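Local coordinates for protein extracellular ligand-binding receptor (Desulfohalobium retbaense DSM 5692, PDB 5ERE) that probably serves as an extracellular solute-binding sensor, holding 4-methyl-2-oxopentanoate (ketoleucine) in a periplasmic-binding-protein module and cytosine in a tandem PAS-like sensor region, at residues A121-F126 against D148-Q153; F126-V131 against D178-V183; Q163-A168 against A191-Q196; G226-Y231 against F310-E315. One frame throughout, in Å; residues are numbered along the deposited sequence.

Interaction 1 of 4, residues A121-F126 against D148-Q153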
loop_
_atom_site.group_PDB
_atom_site.type_symbol
_atom_site.label_atom_id
_atom_site.label_comp_id
_atom_site.label_asym_id
_atom_site.label_seq_id
_atom_site.Cartn_x
_atom_site.Cartn_y
_atom_site.Cartn_z
ATOM N N ALA A 121 -4.484 1.083 7.022
ATOM C CA ALA A 121 -5.208 2.335 6.789
ATOM C C ALA A 121 -6.604 2.264 7.362
ATOM O O ALA A 121 -7.181 3.283 7.714
ATOM C CB ALA A 121 -5.296 2.677 5.294
ATOM N N TYR A 122 -7.161 1.058 7.386
ATOM C CA TYR A 122 -8.484 0.831 7.957
ATOM C C TYR A 122 -8.383 0.662 9.478
ATOM O O TYR A 122 -9.142 1.275 10.224
ATOM C CB TYR A 122 -9.114 -0.405 7.322
ATOM C CG TYR A 122 -10.509 -0.718 7.796
ATOM C CD1 TYR A 122 -11.569 0.123 7.473
ATOM C CD2 TYR A 122 -10.780 -1.862 8.538
ATOM C CE1 TYR A 122 -12.857 -0.150 7.886
ATOM C CE2 TYR A 122 -12.071 -2.141 8.976
ATOM C CZ TYR A 122 -13.107 -1.276 8.639
ATOM O OH TYR A 122 -14.402 -1.521 9.035
ATOM N N LEU A 123 -7.436 -0.168 9.907
ATOM C CA LEU A 123 -7.347 -0.616 11.306
ATOM C C LEU A 123 -6.970 0.517 12.258
ATOM O O LEU A 123 -7.154 0.406 13.478
ATOM C CB LEU A 123 -6.319 -1.756 11.460
ATOM C CG LEU A 123 -6.711 -3.164 10.998
ATOM C CD1 LEU A 123 -5.634 -4.206 11.326
ATOM C CD2 LEU A 123 -8.033 -3.569 11.595
ATOM N N THR A 124 -6.436 1.598 11.710
ATOM C CA THR A 124 -5.902 2.661 12.533
ATOM C C THR A 124 -7.036 3.429 13.264
ATOM O O THR A 124 -6.780 4.084 14.254
ATOM C CB THR A 124 -4.994 3.608 11.677
ATOM O OG1 THR A 124 -4.185 4.428 12.530
ATOM C CG2 THR A 124 -5.798 4.470 10.714
ATOM N N ASP A 125 -8.283 3.287 12.816
ATOM C CA ASP A 125 -9.422 3.942 13.466
ATOM C C ASP A 125 -10.100 3.055 14.517
ATOM O O ASP A 125 -11.247 3.299 14.905
ATOM C CB ASP A 125 -10.444 4.365 12.418
ATOM C CG ASP A 125 -9.888 5.398 11.461
ATOM O OD1 ASP A 125 -9.062 6.223 11.910
ATOM O OD2 ASP A 125 -10.271 5.373 10.269
ATOM N N PHE A 126 -9.382 2.023 14.954
ATOM C CA PHE A 126 -9.856 1.111 15.988
ATOM C C PHE A 126 -8.844 1.081 17.121
ATOM O O PHE A 126 -7.674 0.766 16.894
ATOM C CB PHE A 126 -10.061 -0.294 15.432
ATOM C CG PHE A 126 -11.109 -0.380 14.362
ATOM C CD1 PHE A 126 -10.794 -0.127 13.024
ATOM C CD2 PHE A 126 -12.407 -0.720 14.683
ATOM C CE1 PHE A 126 -11.763 -0.214 12.055
ATOM C CE2 PHE A 126 -13.376 -0.806 13.713
ATOM C CZ PHE A 126 -13.052 -0.558 12.391
ATOM N N ASP A 148 3.659 -5.128 15.723
ATOM C CA ASP A 148 4.678 -4.101 15.543
ATOM C C ASP A 148 4.064 -2.766 15.152
ATOM O O ASP A 148 4.562 -1.704 15.522
ATOM C CB ASP A 148 5.689 -4.528 14.489
ATOM C CG ASP A 148 6.593 -5.641 14.973
ATOM O OD1 ASP A 148 6.261 -6.283 15.999
ATOM O OD2 ASP A 148 7.636 -5.878 14.329
ATOM N N ARG A 149 2.972 -2.831 14.408
ATOM C CA ARG A 149 2.361 -1.640 13.845
ATOM C C ARG A 149 1.462 -0.992 14.861
ATOM O O ARG A 149 1.383 0.228 14.942
ATOM C CB ARG A 149 1.562 -1.984 12.578
ATOM C CG ARG A 149 0.703 -0.847 12.045
ATOM C CD ARG A 149 1.544 0.345 11.682
ATOM N NE ARG A 149 0.757 1.444 11.124
ATOM C CZ ARG A 149 0.061 2.318 11.844
ATOM N NH1 ARG A 149 -0.609 3.297 11.239
ATOM N NH2 ARG A 149 0.041 2.223 13.170
ATOM N N PHE A 150 0.785 -1.834 15.633
ATOM C CA PHE A 150 -0.225 -1.396 16.573
ATOM C C PHE A 150 0.025 -1.902 18.019
ATOM O O PHE A 150 -0.822 -2.593 18.600
ATOM C CB PHE A 150 -1.581 -1.870 16.085
ATOM C CG PHE A 150 -2.029 -1.236 14.800
ATOM C CD1 PHE A 150 -2.375 0.104 14.757
ATOM C CD2 PHE A 150 -2.149 -1.994 13.637
ATOM C CE1 PHE A 150 -2.817 0.693 13.565
ATOM C CE2 PHE A 150 -2.597 -1.415 12.445
ATOM C CZ PHE A 150 -2.931 -0.075 12.412
ATOM N N PRO A 151 1.179 -1.548 18.602
ATOM C CA PRO A 151 1.512 -1.958 19.981
ATOM C C PRO A 151 0.400 -1.733 20.991
ATOM O O PRO A 151 0.078 -2.636 21.765
ATOM C CB PRO A 151 2.695 -1.067 20.327
ATOM C CG PRO A 151 3.308 -0.736 19.052
ATOM C CD PRO A 151 2.188 -0.619 18.066
ATOM N N LYS A 152 -0.185 -0.543 20.971
ATOM C CA LYS A 152 -1.149 -0.158 21.988
ATOM C C LYS A 152 -2.510 -0.758 21.705
ATOM O O LYS A 152 -3.205 -1.178 22.619
ATOM C CB LYS A 152 -1.254 1.371 22.079
ATOM N N GLN A 153 -2.884 -0.814 20.435
ATOM C CA GLN A 153 -4.245 -1.181 20.074
ATOM C C GLN A 153 -4.498 -2.696 20.085
ATOM O O GLN A 153 -5.645 -3.133 20.230
ATOM C CB GLN A 153 -4.591 -0.609 18.693
ATOM C CG GLN A 153 -4.682 0.909 18.617
ATOM C CD GLN A 153 -3.334 1.612 18.692
ATOM O OE1 GLN A 153 -2.268 1.001 18.525
ATOM N NE2 GLN A 153 -3.378 2.919 18.954
#

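Interaction 2 of 4, residues F126-V131 against D178-V183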
loop_
_atom_site.group_PDB
_atom_site.type_symbol
_atom_site.label_atom_id
_atom_site.label_comp_id
_atom_site.label_asym_id
_atom_site.label_seq_id
_atom_site.Cartn_x
_atom_site.Cartn_y
_atom_site.Cartn_z
ATOM N N PHE A 126 -9.382 2.023 14.954
ATOM C CA PHE A 126 -9.856 1.111 15.988
ATOM C C PHE A 126 -8.844 1.081 17.121
ATOM O O PHE A 126 -7.674 0.766 16.894
ATOM C CB PHE A 126 -10.061 -0.294 15.432
ATOM C CG PHE A 126 -11.109 -0.380 14.362
ATOM C CD1 PHE A 126 -10.794 -0.127 13.024
ATOM C CD2 PHE A 126 -12.407 -0.720 14.683
ATOM C CE1 PHE A 126 -11.763 -0.214 12.055
ATOM C CE2 PHE A 126 -13.376 -0.806 13.713
ATOM C CZ PHE A 126 -13.052 -0.558 12.391
ATOM N N GLU A 127 -9.289 1.414 18.331
ATOM C CA GLU A 127 -8.375 1.476 19.468
ATOM C C GLU A 127 -8.188 0.106 20.110
ATOM O O GLU A 127 -7.141 -0.142 20.704
ATOM C CB GLU A 127 -8.857 2.495 20.514
ATOM C CG GLU A 127 -8.815 3.947 20.029
ATOM C CD GLU A 127 -7.444 4.374 19.521
ATOM O OE1 GLU A 127 -6.490 4.444 20.330
ATOM O OE2 GLU A 127 -7.312 4.630 18.302
ATOM N N ARG A 128 -9.176 -0.782 19.969
ATOM C CA ARG A 128 -9.067 -2.141 20.519
ATOM C C ARG A 128 -9.117 -3.208 19.410
ATOM O O ARG A 128 -10.180 -3.455 18.829
ATOM C CB ARG A 128 -10.182 -2.422 21.546
ATOM C CG ARG A 128 -10.342 -1.384 22.654
ATOM C CD ARG A 128 -10.637 -2.049 23.999
ATOM N NE ARG A 128 -9.391 -2.414 24.658
ATOM C CZ ARG A 128 -9.286 -3.261 25.670
ATOM N NH1 ARG A 128 -10.363 -3.854 26.163
ATOM N NH2 ARG A 128 -8.093 -3.517 26.183
ATOM N N ILE A 129 -7.990 -3.880 19.182
ATOM C CA ILE A 129 -7.852 -4.852 18.077
ATOM C C ILE A 129 -7.526 -6.273 18.526
ATOM O O ILE A 129 -6.457 -6.514 19.079
ATOM C CB ILE A 129 -6.724 -4.427 17.085
ATOM C CG1 ILE A 129 -7.087 -3.140 16.347
ATOM C CG2 ILE A 129 -6.431 -5.554 16.057
ATOM C CD1 ILE A 129 -5.876 -2.459 15.640
ATOM N N ALA A 130 -8.403 -7.227 18.225
ATOM C CA ALA A 130 -8.082 -8.637 18.474
ATOM C C ALA A 130 -7.718 -9.351 17.163
ATOM O O ALA A 130 -8.286 -9.055 16.103
ATOM C CB ALA A 130 -9.248 -9.342 19.163
ATOM N N VAL A 131 -6.754 -10.268 17.253
ATOM C CA VAL A 131 -6.388 -11.141 16.147
ATOM C C VAL A 131 -6.584 -12.606 16.531
ATOM O O VAL A 131 -6.089 -13.056 17.557
ATOM C CB VAL A 131 -4.916 -10.938 15.717
ATOM C CG1 VAL A 131 -4.614 -11.626 14.318
ATOM C CG2 VAL A 131 -4.596 -9.483 15.666
ATOM N N ASP A 178 -12.976 -7.094 24.972
ATOM C CA ASP A 178 -13.899 -6.095 24.420
ATOM C C ASP A 178 -13.307 -5.399 23.200
ATOM O O ASP A 178 -13.182 -4.172 23.166
ATOM C CB ASP A 178 -14.253 -5.068 25.496
ATOM C CG ASP A 178 -14.626 -5.730 26.810
ATOM O OD1 ASP A 178 -15.751 -6.263 26.892
ATOM O OD2 ASP A 178 -13.789 -5.747 27.743
ATOM N N SER A 179 -12.916 -6.199 22.215
ATOM C CA SER A 179 -12.215 -5.659 21.071
ATOM C C SER A 179 -13.187 -4.875 20.205
ATOM O O SER A 179 -14.393 -5.126 20.202
ATOM C CB SER A 179 -11.540 -6.775 20.265
ATOM O OG SER A 179 -12.495 -7.654 19.695
ATOM N N GLU A 180 -12.631 -3.917 19.486
ATOM C CA GLU A 180 -13.359 -3.084 18.549
ATOM C C GLU A 180 -13.332 -3.706 17.139
ATOM O O GLU A 180 -14.305 -3.644 16.380
ATOM C CB GLU A 180 -12.726 -1.698 18.541
ATOM C CG GLU A 180 -13.670 -0.541 18.693
ATOM C CD GLU A 180 -12.917 0.743 18.958
ATOM O OE1 GLU A 180 -12.719 1.532 18.005
ATOM O OE2 GLU A 180 -12.511 0.948 20.125
ATOM N N ALA A 181 -12.202 -4.299 16.788
ATOM C CA ALA A 181 -12.115 -5.028 15.531
ATOM C C ALA A 181 -11.463 -6.377 15.782
ATOM O O ALA A 181 -10.470 -6.475 16.510
ATOM C CB ALA A 181 -11.354 -4.220 14.493
ATOM N N LEU A 182 -12.054 -7.416 15.199
ATOM C CA LEU A 182 -11.478 -8.756 15.238
ATOM C C LEU A 182 -10.901 -9.132 13.871
ATOM O O LEU A 182 -11.653 -9.394 12.945
ATOM C CB LEU A 182 -12.526 -9.788 15.636
ATOM C CG LEU A 182 -12.096 -11.265 15.679
ATOM C CD1 LEU A 182 -10.845 -11.479 16.511
ATOM C CD2 LEU A 182 -13.239 -12.151 16.194
ATOM N N VAL A 183 -9.579 -9.192 13.794
ATOM C CA VAL A 183 -8.863 -9.597 12.601
ATOM C C VAL A 183 -8.658 -11.106 12.511
ATOM O O VAL A 183 -7.952 -11.709 13.324
ATOM C CB VAL A 183 -7.498 -8.904 12.547
ATOM C CG1 VAL A 183 -6.553 -9.577 11.486
ATOM C CG2 VAL A 183 -7.712 -7.441 12.251
#

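Interaction 3 of 4, residues Q163-A168 against A191-Q196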
loop_
_atom_site.group_PDB
_atom_site.type_symbol
_atom_site.label_atom_id
_atom_site.label_comp_id
_atom_site.label_asym_id
_atom_site.label_seq_id
_atom_site.Cartn_x
_atom_site.Cartn_y
_atom_site.Cartn_z
ATOM N N GLN A 163 -7.476 -27.251 10.877
ATOM C CA GLN A 163 -8.121 -28.555 10.755
ATOM C C GLN A 163 -9.024 -28.840 11.985
ATOM O O GLN A 163 -10.160 -29.279 11.841
ATOM C CB GLN A 163 -7.076 -29.666 10.597
ATOM C CG GLN A 163 -6.426 -29.749 9.186
ATOM C CD GLN A 163 -5.332 -28.705 8.975
ATOM O OE1 GLN A 163 -5.314 -28.000 7.963
ATOM N NE2 GLN A 163 -4.405 -28.615 9.928
ATOM N N GLN A 164 -8.535 -28.577 13.191
ATOM C CA GLN A 164 -9.315 -28.908 14.395
ATOM C C GLN A 164 -10.513 -27.971 14.644
ATOM O O GLN A 164 -11.604 -28.437 14.942
ATOM C CB GLN A 164 -8.396 -28.924 15.620
ATOM C CG GLN A 164 -7.583 -30.210 15.756
ATOM C CD GLN A 164 -8.463 -31.459 15.925
ATOM O OE1 GLN A 164 -9.667 -31.362 16.193
ATOM N NE2 GLN A 164 -7.855 -32.636 15.782
HETATM N N MSE A 165 -10.306 -26.665 14.503
HETATM C CA MSE A 165 -11.364 -25.642 14.673
HETATM C C MSE A 165 -11.934 -25.631 16.097
HETATM O O MSE A 165 -13.116 -25.328 16.321
HETATM C CB MSE A 165 -12.494 -25.849 13.677
HETATM C CG MSE A 165 -12.035 -25.634 12.208
HETATM SE SE MSE A 165 -11.150 -23.892 12.000
HETATM C CE MSE A 165 -12.683 -22.729 12.160
ATOM N N ASP A 166 -11.071 -25.931 17.050
ATOM C CA ASP A 166 -11.417 -25.735 18.443
ATOM C C ASP A 166 -11.042 -24.316 18.854
ATOM O O ASP A 166 -9.889 -24.066 19.174
ATOM C CB ASP A 166 -10.709 -26.747 19.324
ATOM C CG ASP A 166 -11.219 -26.709 20.751
ATOM O OD1 ASP A 166 -12.186 -25.954 21.013
ATOM O OD2 ASP A 166 -10.664 -27.432 21.599
ATOM N N ILE A 167 -12.015 -23.402 18.843
ATOM C CA ILE A 167 -11.751 -21.978 19.070
ATOM C C ILE A 167 -12.535 -21.350 20.240
ATOM O O ILE A 167 -12.444 -20.139 20.450
ATOM C CB ILE A 167 -12.065 -21.166 17.812
ATOM C CG1 ILE A 167 -13.498 -21.444 17.358
ATOM C CG2 ILE A 167 -11.069 -21.513 16.694
ATOM C CD1 ILE A 167 -14.004 -20.473 16.319
ATOM N N ALA A 168 -13.297 -22.158 20.983
ATOM C CA ALA A 168 -14.128 -21.649 22.085
ATOM C C ALA A 168 -13.307 -20.883 23.124
ATOM O O ALA A 168 -13.737 -19.837 23.625
ATOM C CB ALA A 168 -14.879 -22.795 22.757
ATOM N N ALA A 191 -15.950 -18.459 8.082
ATOM C CA ALA A 191 -17.412 -18.463 8.206
ATOM C C ALA A 191 -17.868 -19.137 9.519
ATOM O O ALA A 191 -18.876 -18.758 10.103
ATOM C CB ALA A 191 -18.049 -19.150 7.022
ATOM N N THR A 192 -17.113 -20.128 9.969
ATOM C CA THR A 192 -17.373 -20.788 11.243
ATOM C C THR A 192 -16.897 -19.939 12.418
ATOM O O THR A 192 -17.602 -19.792 13.441
ATOM C CB THR A 192 -16.696 -22.164 11.286
ATOM O OG1 THR A 192 -17.335 -23.011 10.328
ATOM C CG2 THR A 192 -16.793 -22.820 12.687
ATOM N N ILE A 193 -15.700 -19.380 12.279
ATOM C CA ILE A 193 -15.176 -18.472 13.289
ATOM C C ILE A 193 -16.179 -17.335 13.514
ATOM O O ILE A 193 -16.549 -17.063 14.648
ATOM C CB ILE A 193 -13.788 -17.925 12.894
ATOM C CG1 ILE A 193 -12.773 -19.065 12.838
ATOM C CG2 ILE A 193 -13.294 -16.916 13.905
ATOM C CD1 ILE A 193 -11.402 -18.680 12.177
ATOM N N ALA A 194 -16.636 -16.710 12.431
ATOM C CA ALA A 194 -17.628 -15.632 12.495
ATOM C C ALA A 194 -18.898 -16.038 13.258
ATOM O O ALA A 194 -19.400 -15.271 14.072
ATOM C CB ALA A 194 -18.010 -15.186 11.092
ATOM N N LYS A 195 -19.408 -17.231 12.968
ATOM C CA LYS A 195 -20.651 -17.723 13.557
ATOM C C LYS A 195 -20.513 -17.809 15.062
ATOM O O LYS A 195 -21.299 -17.218 15.808
ATOM C CB LYS A 195 -21.008 -19.102 13.001
ATOM C CG LYS A 195 -22.498 -19.442 13.034
ATOM C CD LYS A 195 -22.768 -20.905 13.361
ATOM C CE LYS A 195 -24.092 -21.359 12.749
ATOM N NZ LYS A 195 -24.488 -22.729 13.165
ATOM N N GLN A 196 -19.500 -18.557 15.488
ATOM C CA GLN A 196 -19.272 -18.824 16.890
ATOM C C GLN A 196 -18.980 -17.534 17.645
ATOM O O GLN A 196 -19.463 -17.344 18.763
ATOM C CB GLN A 196 -18.133 -19.826 17.046
ATOM C CG GLN A 196 -18.451 -21.187 16.428
ATOM C CD GLN A 196 -17.425 -22.263 16.768
ATOM O OE1 GLN A 196 -16.531 -22.058 17.586
ATOM N NE2 GLN A 196 -17.573 -23.427 16.152
#

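Interaction 4 of 4, residues G226-Y231 against F310-E315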
loop_
_atom_site.group_PDB
_atom_site.type_symbol
_atom_site.label_atom_id
_atom_site.label_comp_id
_atom_site.label_asym_id
_atom_site.label_seq_id
_atom_site.Cartn_x
_atom_site.Cartn_y
_atom_site.Cartn_z
ATOM N N GLY A 226 -20.733 -7.370 6.306
ATOM C CA GLY A 226 -20.042 -6.159 6.739
ATOM C C GLY A 226 -18.540 -6.319 6.951
ATOM O O GLY A 226 -17.825 -5.343 7.124
ATOM N N LEU A 227 -18.078 -7.563 6.975
ATOM C CA LEU A 227 -16.670 -7.879 7.147
ATOM C C LEU A 227 -15.821 -7.184 6.078
ATOM O O LEU A 227 -16.145 -7.265 4.912
ATOM C CB LEU A 227 -16.468 -9.392 7.071
ATOM C CG LEU A 227 -15.053 -9.902 7.360
ATOM C CD1 LEU A 227 -15.163 -11.320 7.843
ATOM C CD2 LEU A 227 -14.118 -9.841 6.155
ATOM N N VAL A 228 -14.762 -6.490 6.486
ATOM C CA VAL A 228 -13.916 -5.739 5.548
ATOM C C VAL A 228 -12.609 -6.494 5.374
ATOM O O VAL A 228 -12.077 -6.995 6.335
ATOM C CB VAL A 228 -13.661 -4.294 6.055
ATOM C CG1 VAL A 228 -12.696 -3.521 5.139
ATOM C CG2 VAL A 228 -14.985 -3.530 6.165
ATOM N N TYR A 229 -12.088 -6.605 4.158
ATOM C CA TYR A 229 -10.795 -7.278 3.988
ATOM C C TYR A 229 -9.983 -6.708 2.828
ATOM O O TYR A 229 -10.524 -6.065 1.922
ATOM C CB TYR A 229 -10.998 -8.784 3.783
ATOM C CG TYR A 229 -11.832 -9.100 2.582
ATOM C CD1 TYR A 229 -13.208 -8.967 2.629
ATOM C CD2 TYR A 229 -11.243 -9.526 1.367
ATOM C CE1 TYR A 229 -13.991 -9.236 1.533
ATOM C CE2 TYR A 229 -12.015 -9.803 0.282
ATOM C CZ TYR A 229 -13.396 -9.656 0.357
ATOM O OH TYR A 229 -14.183 -9.926 -0.732
ATOM N N THR A 230 -8.672 -6.914 2.889
ATOM C CA THR A 230 -7.803 -6.529 1.789
ATOM C C THR A 230 -7.762 -7.637 0.754
ATOM O O THR A 230 -7.846 -8.819 1.087
ATOM C CB THR A 230 -6.407 -6.201 2.262
ATOM O OG1 THR A 230 -5.966 -7.149 3.231
ATOM C CG2 THR A 230 -6.378 -4.826 2.854
ATOM N N TYR A 231 -7.665 -7.245 -0.520
ATOM C CA TYR A 231 -7.774 -8.199 -1.606
ATOM C C TYR A 231 -7.137 -7.629 -2.911
ATOM O O TYR A 231 -7.246 -6.432 -3.175
ATOM C CB TYR A 231 -9.235 -8.547 -1.843
ATOM C CG TYR A 231 -9.422 -9.780 -2.659
ATOM C CD1 TYR A 231 -9.281 -11.024 -2.087
ATOM C CD2 TYR A 231 -9.740 -9.696 -4.007
ATOM C CE1 TYR A 231 -9.427 -12.162 -2.837
ATOM C CE2 TYR A 231 -9.898 -10.824 -4.772
ATOM C CZ TYR A 231 -9.739 -12.047 -4.194
ATOM O OH TYR A 231 -9.896 -13.157 -4.958
ATOM N N PHE A 310 -9.644 -2.503 -0.678
ATOM C CA PHE A 310 -10.599 -2.969 0.319
ATOM C C PHE A 310 -11.874 -3.501 -0.294
ATOM O O PHE A 310 -12.441 -2.910 -1.225
ATOM C CB PHE A 310 -10.906 -1.849 1.285
ATOM C CG PHE A 310 -9.806 -1.607 2.252
ATOM C CD1 PHE A 310 -9.642 -2.441 3.334
ATOM C CD2 PHE A 310 -8.923 -0.556 2.072
ATOM C CE1 PHE A 310 -8.607 -2.226 4.246
ATOM C CE2 PHE A 310 -7.893 -0.333 2.976
ATOM C CZ PHE A 310 -7.736 -1.179 4.058
ATOM N N LYS A 311 -12.271 -4.663 0.208
ATOM C CA LYS A 311 -13.518 -5.286 -0.148
ATOM C C LYS A 311 -14.334 -5.565 1.098
ATOM O O LYS A 311 -13.826 -5.495 2.223
ATOM C CB LYS A 311 -13.263 -6.568 -0.930
ATOM C CG LYS A 311 -12.677 -6.273 -2.273
ATOM C CD LYS A 311 -12.562 -7.494 -3.148
ATOM C CE LYS A 311 -13.838 -7.794 -3.951
ATOM N NZ LYS A 311 -13.623 -9.024 -4.753
ATOM N N LYS A 312 -15.611 -5.846 0.908
ATOM C CA LYS A 312 -16.422 -6.237 2.042
ATOM C C LYS A 312 -17.462 -7.264 1.655
ATOM O O LYS A 312 -17.876 -7.365 0.514
ATOM C CB LYS A 312 -17.083 -5.019 2.667
ATOM C CG LYS A 312 -18.262 -4.486 1.907
ATOM C CD LYS A 312 -18.725 -3.167 2.501
ATOM C CE LYS A 312 -19.201 -3.242 3.958
ATOM N NZ LYS A 312 -18.851 -1.976 4.679
ATOM N N VAL A 313 -17.845 -8.064 2.632
ATOM C CA VAL A 313 -18.912 -9.030 2.465
ATOM C C VAL A 313 -20.261 -8.302 2.581
ATOM O O VAL A 313 -20.483 -7.570 3.551
ATOM C CB VAL A 313 -18.786 -10.140 3.526
ATOM C CG1 VAL A 313 -19.864 -11.211 3.370
ATOM C CG2 VAL A 313 -17.405 -10.751 3.452
ATOM N N THR A 314 -21.133 -8.473 1.585
ATOM C CA THR A 314 -22.532 -8.002 1.661
ATOM C C THR A 314 -23.503 -9.147 1.361
ATOM O O THR A 314 -23.088 -10.199 0.856
ATOM C CB THR A 314 -22.843 -6.846 0.684
ATOM O OG1 THR A 314 -23.155 -7.368 -0.623
ATOM C CG2 THR A 314 -21.686 -5.892 0.613
ATOM N N GLU A 315 -24.789 -8.937 1.669
ATOM C CA GLU A 315 -25.808 -9.977 1.500
ATOM C C GLU A 315 -25.786 -10.483 0.061
ATOM O O GLU A 315 -25.861 -11.687 -0.195
ATOM C CB GLU A 315 -27.211 -9.447 1.875
#

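Interaction 1 of 4, residues A121-F126 against D148-Q153
The far end of the Phe150 ring meets Leu123 and Thr124. Its CE2 lies 3.9 Å from Leu123 CB, and its CE1 approaches Thr124 CA at 3.8 Å, the side chains of Thr124 and Phe150 crossing at about a right angle. One face of the same ring carries Arg149 CG, and in its plane, at the edge, sits Gln153 OE1. The arginine doubles back: a bend at chi2 (60°) turns one face of the guanidinium to the ring, with Phe150 CZ over its centre. From there Arg149 NH1 comes only within 4.0 Å of Thr124 OG1, too far for a bond. In this Rossmann-like lobe of a periplasmic-binding-protein fold, the contact joins the C-terminal ends of helices 112-123 and 137-149, Phe150 being the first residue to leave the second helix. Residues Leu123 to Phe126 form a type I beta turn, closed by Phe126 N to Leu123 O at 3.1 Å. The ring of Phe126 leads away from the second segment, Tyr122 O and Leu123 C lying at its edge, whereas the backbone O of Phe126 touches Gln153 CG at 3.5 Å.

Interaction 2 of 4, residues F126-V131 against D178-V183
Backbone hydrogen bonds join Arg128 and Ala130 to Glu180, Ala181 and Val183. Ala130 sits at the centre of the ladder, its N giving a bond of 2.8 Å to Ala181 O and its O taking one of 2.6 Å from Val183 N. Arg128 O is gripped twice, by Ala181 N at 3.0 Å, nearly in line with the carbonyl, and by Glu180 N, which comes in tilted 30° from the carbonyl plane. The pairing is parallel, with Ile129 opposite Ala181, Ala130 opposite Leu182 and Val131 opposite Val183, and belongs to the central sheet of an alpha/beta lobe, strand 129-134 lying between strands 154-160 and 181-185. Apolar contacts line both faces. On the side of Ile129 and Val131, the two valines run side by side, Val131 CG1 to Val183 CG1 at 4.0 Å; on the other, Ala130 CB packs on Ser179 CB at 3.6 Å and on Leu182 CD1. A CH-pi contact ties Phe126, ahead of its strand, to Ala181: Ala181 CB stands over one face of the Phe126 ring, 4.0 Å from its centroid, while Glu180 CB lies at the edge. Among the charged groups, Glu180 reaches back with an extended chain to accept a weak bond from Glu127 N through OE1. Arg128 and Asp178 point the same way with nearly coplanar end groups, but Arg128 NH1 and Asp178 OD2, 4.2 Å apart, stop short of a salt bridge.

Interaction 3 of 4, residues Q163-A168 against A191-Q196
Met165, modelled as selenomethionine, opens the contact by laying its terminal CE 3.7 Å from Ile193 CG1, with Thr192 CG2 slightly farther off at 4.1 Å. Its chain is folded at both chi2 (-53°) and chi3 (-72°), which turns the methyl group toward the helix and across the side chain of Ile193 at about a right angle. Two residues on, Ile167 again directs its side chain toward the helix. Here CG1 stands between the backbone N and the carbonyl carbon (chi1 55°), and Ile167 CD1 extends from it to 3.8 Å from Ile193 CA. Ile193 CG1 touches Ile167 CD1 as well as Met165 CE. Gln196 reaches over with an extended chain, placing OE1 only 3.1 Å from Ile167 CG1, a close approach of a polar atom to a hydrocarbon branch. Shortening Ile167 to an alanine is likely to open a gap beside Ile193 and leave the Gln196 amide freer to turn. Tyr160 touches Met165, Ile167 and Ile193 from strand 154-160. Ile167 holds the N-cap position of helix 168-175, and the contact is of the kind that fits a strand-to-helix loop against the neighbouring helix, here 190-199, in an alpha/beta lobe of the periplasmic-binding-protein fold.

Interaction 4 of 4, residues G226-Y231 against F310-E315
Lys311 and Tyr229, the two residues with most surface buried here, face each other across an antiparallel pair and bond through their backbones in both directions. Lys311 N gives to Tyr229 O at 2.8 Å in an almost straight bond (174°), and Tyr229 N gives to Lys311 O, tilted from the carbonyl plane. Their side chains share one face of the sheet. With CG between the backbone N and the carbonyl carbon (chi1 60°), the Tyr229 ring swings over the partner strand, and Lys311 CB lies on its face, offset toward the rim, 3.3 Å from Tyr229 CZ. The lysine's aliphatic chain then passes to Tyr231, its CD 3.7 Å from Tyr231 CD2. Gln213 OE1 accepts from both Lys311 NZ and Tyr229 OH, tying the two polar ends together. A leucine in place of Tyr229 would probably lose the flat face that lies on Lys311 CB and take from Gln213 OE1 the bond from the phenol. Phe310, third in buried area, belongs to the other face, where Val228 CG1 reaches its CD1 at 3.7 Å and Thr230 CG2 lies alongside its CE1, also at 3.7 Å. Ahead of strand 228-232, Gly226 N bonds to Val313 O and Val313 N to Leu227 O. On its other side strand 228-232 pairs in parallel with strand 205-208, and strand 304-314 pairs with strand 317-320, whose Phe318 touches Tyr229 and Val313, while helix 112-123 covers the opposite face through Tyr122 and Leu119.

Overall arrangement
All four contacts fall within the periplasmic-binding-protein region. Interactions 1 and 2 share Phe126 and join directly, Gln153 O lying 2.7 Å from Ile129 N in a probable hydrogen bond. Interactions 2 and 4 belong to one mixed sheet, their centres about 16 Å apart, with strand 205-208 bridging strands 181-185 and 228-232. Tyr122 links interaction 1 to interaction 4, its OH 3.6 Å from Val228 CG2. Interaction 3 touches none of the others; its nearest atoms stay about 5 Å from interaction 2, although helix 190-199 follows strand 181-185. None contacts the bound 4-methyl-2-oxopentanoate, which lies about 12 Å from the Ile193 side chain and about 14 Å from that of Val183.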